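Local coordinates for Low molecular weight protein-tyrosine-phosphatase PtpA (Staphylococcus aureus, PDB 3ROF) that removes phosphate from phosphotyrosine in proteins and probably serves as a secreted bacterial effector that counteracts host defences during infection, at residues A[93-98]-A[109-114]; A[7-12]-A[25-30]; A[84-89]-A[152-157]. All blocks are in the same frame, centred on the assembly; numbering follows the deposited sequence.

Interaction 1: residues A[93-98]-A[109-114]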
loop_
_atom_site.group_PDB
_atom_site.type_symbol
_atom_site.label_atom_id
_atom_site.label_comp_id
_atom_site.label_asym_id
_atom_site.label_seq_id
_atom_site.Cartn_x
_atom_site.Cartn_y
_atom_site.Cartn_z
ATOM N N SER A 93 12.695 -5.533 2.576
ATOM C CA SER A 93 12.800 -5.235 4.007
ATOM C C SER A 93 11.422 -5.109 4.625
ATOM O O SER A 93 11.219 -5.495 5.768
ATOM C CB SER A 93 13.646 -3.985 4.252
ATOM O OG SER A 93 12.993 -2.765 3.869
ATOM N N ASN A 94 10.478 -4.554 3.872
ATOM C CA ASN A 94 9.131 -4.460 4.379
ATOM C C ASN A 94 8.506 -5.855 4.628
ATOM O O ASN A 94 7.899 -6.093 5.692
ATOM C CB ASN A 94 8.230 -3.700 3.401
ATOM C CG ASN A 94 8.701 -2.315 3.004
ATOM O OD1 ASN A 94 8.359 -1.894 1.890
ATOM N ND2 ASN A 94 9.363 -1.577 3.882
ATOM N N VAL A 95 8.666 -6.767 3.666
ATOM C CA VAL A 95 8.187 -8.149 3.808
ATOM C C VAL A 95 8.788 -8.760 5.072
ATOM O O VAL A 95 8.096 -9.328 5.928
ATOM C CB VAL A 95 8.543 -8.978 2.577
ATOM C CG1 VAL A 95 8.285 -10.472 2.856
ATOM C CG2 VAL A 95 7.742 -8.501 1.363
ATOM N N ASP A 96 10.103 -8.652 5.188
ATOM C CA ASP A 96 10.799 -9.287 6.307
ATOM C C ASP A 96 10.297 -8.717 7.627
ATOM O O ASP A 96 10.059 -9.454 8.627
ATOM C CB ASP A 96 12.310 -9.077 6.214
ATOM C CG ASP A 96 12.953 -9.732 4.995
ATOM O OD1 ASP A 96 12.338 -10.640 4.408
ATOM O OD2 ASP A 96 14.093 -9.332 4.637
ATOM N N ASN A 97 10.215 -7.390 7.703
ATOM C CA ASN A 97 9.850 -6.750 8.964
ATOM C C ASN A 97 8.374 -7.042 9.329
ATOM O O ASN A 97 8.059 -7.242 10.501
ATOM C CB ASN A 97 10.081 -5.232 8.930
ATOM C CG ASN A 97 11.551 -4.805 8.731
ATOM O OD1 ASN A 97 11.786 -3.642 8.405
ATOM N ND2 ASN A 97 12.501 -5.707 8.868
ATOM N N ILE A 98 7.473 -7.041 8.346
ATOM C CA ILE A 98 6.082 -7.428 8.591
ATOM C C ILE A 98 6.046 -8.802 9.260
ATOM O O ILE A 98 5.308 -9.000 10.237
ATOM C CB ILE A 98 5.292 -7.443 7.287
ATOM C CG1 ILE A 98 5.059 -6.013 6.811
ATOM C CG2 ILE A 98 3.977 -8.159 7.469
ATOM C CD1 ILE A 98 4.621 -5.923 5.356
ATOM N N LEU A 109 0.235 -11.990 1.790
ATOM C CA LEU A 109 1.298 -10.984 1.733
ATOM C C LEU A 109 2.011 -11.066 0.386
ATOM O O LEU A 109 2.502 -12.126 -0.007
ATOM C CB LEU A 109 2.272 -11.254 2.876
ATOM C CG LEU A 109 3.529 -10.379 2.970
ATOM C CD1 LEU A 109 3.208 -8.916 3.096
ATOM C CD2 LEU A 109 4.364 -10.842 4.123
ATOM N N PHE A 110 2.073 -9.935 -0.310
ATOM C CA PHE A 110 2.690 -9.815 -1.643
ATOM C C PHE A 110 3.586 -8.594 -1.635
ATOM O O PHE A 110 3.417 -7.717 -0.799
ATOM C CB PHE A 110 1.636 -9.589 -2.713
ATOM C CG PHE A 110 0.670 -10.692 -2.843
ATOM C CD1 PHE A 110 1.017 -11.832 -3.541
ATOM C CD2 PHE A 110 -0.613 -10.601 -2.362
ATOM C CE1 PHE A 110 0.113 -12.872 -3.708
ATOM C CE2 PHE A 110 -1.532 -11.669 -2.527
ATOM C CZ PHE A 110 -1.151 -12.776 -3.202
ATOM N N LYS A 111 4.480 -8.496 -2.622
ATOM C CA LYS A 111 5.101 -7.231 -3.005
ATOM C C LYS A 111 4.292 -6.607 -4.128
ATOM O O LYS A 111 3.781 -7.297 -4.992
ATOM C CB LYS A 111 6.535 -7.434 -3.465
ATOM C CG LYS A 111 7.473 -7.813 -2.359
ATOM C CD LYS A 111 8.934 -7.981 -2.966
ATOM C CE LYS A 111 9.968 -8.432 -1.974
ATOM N NZ LYS A 111 11.224 -8.597 -2.730
ATOM N N LEU A 112 4.210 -5.274 -4.116
ATOM C CA LEU A 112 3.486 -4.518 -5.125
ATOM C C LEU A 112 3.838 -4.975 -6.526
ATOM O O LEU A 112 2.941 -5.160 -7.384
ATOM C CB LEU A 112 3.770 -3.046 -4.974
ATOM C CG LEU A 112 3.063 -2.130 -5.988
ATOM C CD1 LEU A 112 1.601 -2.010 -5.692
ATOM C CD2 LEU A 112 3.692 -0.750 -6.022
ATOM N N LEU A 113 5.133 -5.104 -6.817
ATOM C CA LEU A 113 5.562 -5.331 -8.201
ATOM C C LEU A 113 5.355 -6.772 -8.675
ATOM O O LEU A 113 5.604 -7.063 -9.850
ATOM C CB LEU A 113 6.991 -4.820 -8.397
ATOM C CG LEU A 113 7.101 -3.287 -8.294
ATOM C CD1 LEU A 113 8.577 -2.895 -8.381
ATOM C CD2 LEU A 113 6.318 -2.559 -9.390
ATOM N N GLU A 114 4.864 -7.646 -7.799
ATOM C CA GLU A 114 4.402 -8.953 -8.261
ATOM C C GLU A 114 3.203 -8.816 -9.216
ATOM O O GLU A 114 2.955 -9.720 -10.022
ATOM C CB GLU A 114 4.015 -9.861 -7.099
ATOM C CG GLU A 114 5.158 -10.271 -6.261
ATOM C CD GLU A 114 4.739 -11.288 -5.248
ATOM O OE1 GLU A 114 4.499 -12.465 -5.631
ATOM O OE2 GLU A 114 4.603 -10.943 -4.078
#

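Interaction 2: residues A[7-12]-A[25-30]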
loop_
_atom_site.group_PDB
_atom_site.type_symbol
_atom_site.label_atom_id
_atom_site.label_comp_id
_atom_site.label_asym_id
_atom_site.label_seq_id
_atom_site.Cartn_x
_atom_site.Cartn_y
_atom_site.Cartn_z
ATOM N N VAL A 7 -13.533 -6.496 1.878
ATOM C CA VAL A 7 -12.205 -6.986 2.108
ATOM C C VAL A 7 -11.274 -5.788 2.291
ATOM O O VAL A 7 -11.530 -4.702 1.761
ATOM C CB VAL A 7 -11.688 -7.959 1.039
ATOM C CG1 VAL A 7 -12.605 -9.186 0.937
ATOM C CG2 VAL A 7 -11.551 -7.289 -0.229
ATOM N N ASP A 8 -10.223 -6.004 3.072
ATOM C CA ASP A 8 -9.296 -4.956 3.401
ATOM C C ASP A 8 -7.949 -5.224 2.766
ATOM O O ASP A 8 -7.408 -6.329 2.909
ATOM C CB ASP A 8 -9.141 -4.873 4.908
ATOM C CG ASP A 8 -10.410 -4.472 5.580
ATOM O OD1 ASP A 8 -10.744 -3.276 5.548
ATOM O OD2 ASP A 8 -11.102 -5.363 6.114
ATOM N N VAL A 9 -7.411 -4.214 2.086
ATOM C CA VAL A 9 -6.058 -4.271 1.548
ATOM C C VAL A 9 -5.225 -3.192 2.188
ATOM O O VAL A 9 -5.652 -2.036 2.233
ATOM C CB VAL A 9 -6.012 -4.163 -0.037
ATOM C CG1 VAL A 9 -6.723 -2.976 -0.583
ATOM C CG2 VAL A 9 -4.610 -4.236 -0.567
ATOM N N ALA A 10 -4.034 -3.541 2.666
ATOM C CA ALA A 10 -3.097 -2.552 3.229
ATOM C C ALA A 10 -1.838 -2.534 2.436
ATOM O O ALA A 10 -1.218 -3.572 2.242
ATOM C CB ALA A 10 -2.752 -2.871 4.673
ATOM N N PHE A 11 -1.422 -1.348 2.023
ATOM C CA PHE A 11 -0.072 -1.140 1.503
ATOM C C PHE A 11 0.839 -0.863 2.683
ATOM O O PHE A 11 0.484 -0.101 3.589
ATOM C CB PHE A 11 -0.074 0.025 0.508
ATOM C CG PHE A 11 -0.888 -0.248 -0.709
ATOM C CD1 PHE A 11 -0.379 -1.064 -1.721
ATOM C CD2 PHE A 11 -2.170 0.262 -0.838
ATOM C CE1 PHE A 11 -1.142 -1.326 -2.851
ATOM C CE2 PHE A 11 -2.907 0.022 -1.972
ATOM C CZ PHE A 11 -2.418 -0.778 -2.972
ATOM N N VAL A 12 2.058 -1.405 2.629
ATOM C CA VAL A 12 2.984 -1.283 3.770
ATOM C C VAL A 12 4.366 -0.940 3.277
ATOM O O VAL A 12 4.917 -1.580 2.365
ATOM C CB VAL A 12 3.063 -2.577 4.605
ATOM C CG1 VAL A 12 3.977 -2.391 5.788
ATOM C CG2 VAL A 12 1.673 -2.993 5.083
ATOM N N ALA A 25 -3.802 6.029 -1.833
ATOM C CA ALA A 25 -4.644 7.049 -2.442
ATOM C C ALA A 25 -4.990 6.689 -3.896
ATOM O O ALA A 25 -6.121 6.868 -4.335
ATOM C CB ALA A 25 -3.942 8.385 -2.377
ATOM N N ILE A 26 -3.997 6.221 -4.648
ATOM C CA ILE A 26 -4.239 5.843 -6.037
ATOM C C ILE A 26 -5.262 4.697 -6.097
ATOM O O ILE A 26 -6.189 4.713 -6.880
ATOM C CB ILE A 26 -2.919 5.453 -6.743
ATOM C CG1 ILE A 26 -2.006 6.659 -6.886
ATOM C CG2 ILE A 26 -3.211 4.760 -8.079
ATOM C CD1 ILE A 26 -0.590 6.311 -7.241
ATOM N N MET A 27 -5.051 3.669 -5.271
ATOM C CA MET A 27 -5.930 2.511 -5.237
ATOM C C MET A 27 -7.366 2.899 -4.885
ATOM O O MET A 27 -8.322 2.465 -5.545
ATOM C CB MET A 27 -5.386 1.501 -4.215
ATOM C CG MET A 27 -6.158 0.204 -4.091
ATOM S SD MET A 27 -5.793 -0.867 -5.483
ATOM C CE MET A 27 -6.444 -2.421 -4.842
ATOM N N ARG A 28 -7.508 3.747 -3.849
ATOM C CA ARG A 28 -8.852 4.180 -3.466
ATOM C C ARG A 28 -9.555 4.889 -4.621
ATOM O O ARG A 28 -10.736 4.626 -4.908
ATOM C CB ARG A 28 -8.779 5.098 -2.245
ATOM C CG ARG A 28 -10.134 5.651 -1.841
ATOM C CD ARG A 28 -10.053 6.465 -0.537
ATOM N NE ARG A 28 -9.696 5.583 0.566
ATOM C CZ ARG A 28 -8.556 5.609 1.250
ATOM N NH1 ARG A 28 -7.690 6.587 1.103
ATOM N NH2 ARG A 28 -8.307 4.638 2.102
ATOM N N GLN A 29 -8.857 5.796 -5.295
ATOM C CA GLN A 29 -9.475 6.507 -6.393
ATOM C C GLN A 29 -9.776 5.568 -7.556
ATOM O O GLN A 29 -10.800 5.713 -8.216
ATOM C CB GLN A 29 -8.584 7.669 -6.833
ATOM C CG GLN A 29 -9.233 8.494 -7.930
ATOM C CD GLN A 29 -10.489 9.228 -7.439
ATOM O OE1 GLN A 29 -10.537 9.802 -6.346
ATOM N NE2 GLN A 29 -11.514 9.231 -8.283
ATOM N N ARG A 30 -8.876 4.616 -7.821
ATOM C CA ARG A 30 -9.064 3.710 -8.933
ATOM C C ARG A 30 -10.319 2.856 -8.692
ATOM O O ARG A 30 -11.086 2.620 -9.646
ATOM C CB ARG A 30 -7.815 2.837 -9.140
ATOM C CG ARG A 30 -7.925 1.991 -10.398
ATOM C CD ARG A 30 -8.136 2.865 -11.604
ATOM N NE ARG A 30 -7.987 2.138 -12.856
ATOM C CZ ARG A 30 -8.012 2.758 -14.023
ATOM N NH1 ARG A 30 -8.280 4.051 -14.070
ATOM N NH2 ARG A 30 -7.785 2.071 -15.129
#

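Interaction 3: residues A[84-89]-A[152-157]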
loop_
_atom_site.group_PDB
_atom_site.type_symbol
_atom_site.label_atom_id
_atom_site.label_comp_id
_atom_site.label_asym_id
_atom_site.label_seq_id
_atom_site.Cartn_x
_atom_site.Cartn_y
_atom_site.Cartn_z
ATOM N N PHE A 84 -4.663 -7.939 7.644
ATOM C CA PHE A 84 -5.600 -7.495 6.647
ATOM C C PHE A 84 -5.787 -8.669 5.687
ATOM O O PHE A 84 -4.959 -9.580 5.644
ATOM C CB PHE A 84 -5.034 -6.301 5.862
ATOM C CG PHE A 84 -4.608 -5.157 6.738
ATOM C CD1 PHE A 84 -5.472 -4.153 7.025
ATOM C CD2 PHE A 84 -3.310 -5.096 7.268
ATOM C CE1 PHE A 84 -5.086 -3.096 7.844
ATOM C CE2 PHE A 84 -2.935 -4.072 8.076
ATOM C CZ PHE A 84 -3.810 -3.069 8.361
ATOM N N ASP A 85 -6.840 -8.654 4.891
ATOM C CA ASP A 85 -7.022 -9.733 3.926
ATOM C C ASP A 85 -5.863 -9.811 2.925
ATOM O O ASP A 85 -5.426 -10.918 2.550
ATOM C CB ASP A 85 -8.331 -9.576 3.173
ATOM C CG ASP A 85 -9.515 -9.636 4.103
ATOM O OD1 ASP A 85 -9.703 -10.689 4.721
ATOM O OD2 ASP A 85 -10.204 -8.621 4.298
ATOM N N TYR A 86 -5.391 -8.639 2.486
ATOM C CA TYR A 86 -4.287 -8.542 1.545
ATOM C C TYR A 86 -3.323 -7.511 2.068
ATOM O O TYR A 86 -3.758 -6.431 2.465
ATOM C CB TYR A 86 -4.768 -8.125 0.158
ATOM C CG TYR A 86 -5.791 -9.095 -0.386
ATOM C CD1 TYR A 86 -5.404 -10.226 -1.104
ATOM C CD2 TYR A 86 -7.148 -8.914 -0.121
ATOM C CE1 TYR A 86 -6.354 -11.167 -1.520
ATOM C CE2 TYR A 86 -8.086 -9.833 -0.547
ATOM C CZ TYR A 86 -7.674 -10.932 -1.256
ATOM O OH TYR A 86 -8.620 -11.843 -1.675
ATOM N N ILE A 87 -2.049 -7.857 2.102
ATOM C CA ILE A 87 -0.982 -6.948 2.563
ATOM C C ILE A 87 0.001 -6.826 1.403
ATOM O O ILE A 87 0.534 -7.841 0.930
ATOM C CB ILE A 87 -0.280 -7.473 3.845
ATOM C CG1 ILE A 87 -1.314 -7.712 4.952
ATOM C CG2 ILE A 87 0.765 -6.495 4.291
ATOM C CD1 ILE A 87 -0.745 -8.321 6.143
ATOM N N VAL A 88 0.246 -5.604 0.951
ATOM C CA VAL A 88 1.039 -5.374 -0.229
ATOM C C VAL A 88 2.227 -4.487 0.183
ATOM O O VAL A 88 2.082 -3.278 0.409
ATOM C CB VAL A 88 0.224 -4.723 -1.352
ATOM C CG1 VAL A 88 1.121 -4.488 -2.586
ATOM C CG2 VAL A 88 -0.980 -5.612 -1.697
ATOM N N ALA A 89 3.383 -5.128 0.278
ATOM C CA ALA A 89 4.624 -4.515 0.722
ATOM C C ALA A 89 5.337 -3.864 -0.453
ATOM O O ALA A 89 5.199 -4.303 -1.586
ATOM C CB ALA A 89 5.519 -5.593 1.309
ATOM N N LYS A 152 -11.318 -11.207 -8.060
ATOM C CA LYS A 152 -11.511 -12.613 -8.379
ATOM C C LYS A 152 -11.244 -13.509 -7.166
ATOM O O LYS A 152 -11.995 -14.459 -6.902
ATOM C CB LYS A 152 -10.655 -13.009 -9.575
ATOM C CG LYS A 152 -11.064 -12.279 -10.868
ATOM C CD LYS A 152 -10.328 -12.737 -12.094
ATOM C CE LYS A 152 -10.713 -11.851 -13.259
ATOM N NZ LYS A 152 -10.319 -12.432 -14.564
ATOM N N ASP A 153 -10.194 -13.223 -6.410
ATOM C CA ASP A 153 -9.787 -14.067 -5.290
ATOM C C ASP A 153 -10.839 -14.068 -4.166
ATOM O O ASP A 153 -11.096 -15.101 -3.555
ATOM C CB ASP A 153 -8.424 -13.621 -4.734
ATOM C CG ASP A 153 -7.917 -14.555 -3.684
ATOM O OD1 ASP A 153 -7.699 -15.735 -4.005
ATOM O OD2 ASP A 153 -7.787 -14.163 -2.515
ATOM N N ALA A 154 -11.440 -12.908 -3.931
ATOM C CA ALA A 154 -12.442 -12.723 -2.889
ATOM C C ALA A 154 -13.887 -12.858 -3.386
ATOM O O ALA A 154 -14.827 -12.713 -2.602
ATOM C CB ALA A 154 -12.231 -11.397 -2.210
ATOM N N ASN A 155 -14.063 -13.164 -4.670
ATOM C CA ASN A 155 -15.396 -13.372 -5.277
ATOM C C ASN A 155 -16.297 -12.145 -5.112
ATOM O O ASN A 155 -17.471 -12.262 -4.728
ATOM C CB ASN A 155 -16.074 -14.627 -4.732
ATOM C CG ASN A 155 -17.373 -14.953 -5.466
ATOM O OD1 ASN A 155 -17.530 -14.668 -6.668
ATOM N ND2 ASN A 155 -18.315 -15.556 -4.751
ATOM N N LEU A 156 -15.753 -10.980 -5.440
ATOM C CA LEU A 156 -16.473 -9.718 -5.322
ATOM C C LEU A 156 -17.153 -9.262 -6.625
ATOM O O LEU A 156 -16.730 -9.570 -7.758
ATOM C CB LEU A 156 -15.496 -8.615 -4.931
ATOM C CG LEU A 156 -14.642 -8.864 -3.708
ATOM C CD1 LEU A 156 -13.742 -7.667 -3.502
ATOM C CD2 LEU A 156 -15.467 -9.139 -2.477
ATOM N N LYS A 157 -18.179 -8.448 -6.447
ATOM C CA LYS A 157 -18.834 -7.815 -7.588
ATOM C C LYS A 157 -18.051 -6.612 -8.173
ATOM O O LYS A 157 -17.484 -5.787 -7.426
ATOM C CB LYS A 157 -20.207 -7.350 -7.139
ATOM C CG LYS A 157 -21.036 -6.774 -8.267
ATOM C CD LYS A 157 -22.457 -6.479 -7.812
ATOM C CE LYS A 157 -22.478 -5.398 -6.758
ATOM N NZ LYS A 157 -23.885 -4.887 -6.475
#

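Interaction 1: residues A[93-98]-A[109-114]
In the beta-alpha-beta crossover made of strand 86-89, helix 92-101 and strand 108-111, Val95 and Ile98 of the helix pack on Leu109 and Lys111 of the returning strand. Segments 93-98 and 109-111 run nearly antiparallel (164°), with their axes 9.4 Å apart. Val95 and Ile98 stand about one helical turn from each other and both face the strand, where Leu109 serves them with one methyl each. Its CG lies anti to the backbone N (chi1 176°), carrying the branch out to the helix: Leu109 CD1 is 4.0 Å from Ile98 CD1, while Leu109 CD2 is 4.1 Å from Val95 CG1. Branched aliphatic side chains suit this partly buried interface between helix and strand, and Ile98 also touches Val12 on strand 7-13 of the same sheet. Lysine fits where apolar and polar surroundings meet. Its extended chain passes Val95 at about a right angle, with Lys111 CG 3.8 Å from Val95 CG2, while the ammonium group reaches a salt bridge with Asp122 and a hydrogen bond to Gln92. As the strand ends, Lys111 N bonds Glu114 OE2 at 2.9 Å through that oxygen's anti lone pair, and the same OE2 lies in plane at the edge of the Phe110 ring.

Interaction 2: residues A[7-12]-A[25-30]
Met27 of helix 19-33 faces Phe11 and Val9 of strand 7-13, joining the first two elements of the beta-alpha-beta unit that strand 39-45 completes. In this phosphatase family the loop between that strand and helix is the CX5R phosphate-binding loop; here it runs from Cys13, the probable nucleophile, to Arg19. The contact lies in the core close to that loop, the Phe11 side chain about 7 Å from that of Cys13 at their nearest atoms, and is purely apolar.

Met27 has the largest share of the buried surface. Its side chain leaves the helix towards the sheet with CG trans to the amide nitrogen (chi1 -178°), and a bend at chi2 (76°) then leads the thioether past the ring edge towards Val9. The part nearest the backbone therefore meets the aromatic ring, with Met27 CB 3.7 Å from Phe11 CE2 and Met27 CG 4.0 Å from Phe11 CZ. Both carbons come to the rim of the ring, CG in its plane and CB near it, so the methionine abuts an edge and does not lie over a face. The two side chains cross at about a right angle.

Phe11 and Val9 are two residues apart on the strand and so present their side chains on the same side of the sheet. A large flat ring is long enough to reach from the strand to the helix, and a beta-branched valine suits the strand backbone. Val41 touches both Phe11 and Met27, while Leu146 and Ile147 of helix 132-153 close on Phe11 and Met27 respectively. A flexible, unbranched methionine can thread between such neighbours. It was modelled in two conformers, and in one of them its terminal methyl CE lies 4.3 Å from Val9 CG1.

Interaction 3: residues A[84-89]-A[152-157]
The Tyr86 ring and the Asp153 carboxylate meet at an edge, with their planes 78° apart. Asp153 OD2 lies in the plane of the ring, beside the hydroxyl, and segment 152-157 puts nothing over either face. The contact ties the start of strand 86-89, a central strand of the parallel sheet, to the end of the long helix 132-153, whose last turn closes in a Schellman motif.

Tyrosine suits this place because its ring can be buried while its OH reaches the exposed Asp153 at the end of the helix. The hydroxyl donates to Asp153 OD2 across 2.6 Å, a short bond that uses the anti lone pair of the oxygen. OD2 also sits 3.5 Å from Tyr86 CE1, consistent with a proton held in the ring plane on that side. With chi1 at -174° the carboxylate extends away from the Asp153 amide nitrogen and across to the ring. Gln108 NE2, from strand 108-111, donates to the same OD2; two donors on one oxygen may partly offset the cost of placing a carboxylate near a helix C-terminus.

Asn155, with a positive phi of 58°, takes the left-handed conformation that ends the helix, one that asparagine tolerates well. The small Ala154 before it lets the chain come close, its CB resting 3.7 Å from Tyr86 OH.

Overall arrangement
From the N terminus, strand 7-13 leads through the phosphate-binding loop into helix 19-33, and interaction 2 closes this first short loop. The chain then adds strand 39-45 and reaches segment 84-89, which opens interaction 3. Before that contact closes, helix 92-101 and strand 108-111 form interaction 1, so the 93-98/109-114 loop lies wholly within the long span that ends at residues 152-157. Interaction 2 precedes both in series, and none cross. All three use one parallel sheet: interaction 1 packs helix 92-101 on one side, whereas interactions 2 and 3 bring helices 19-33 and 132-153 to the other. Strand 86-89 lies between strands 7-13 and 108-111 and so links all three.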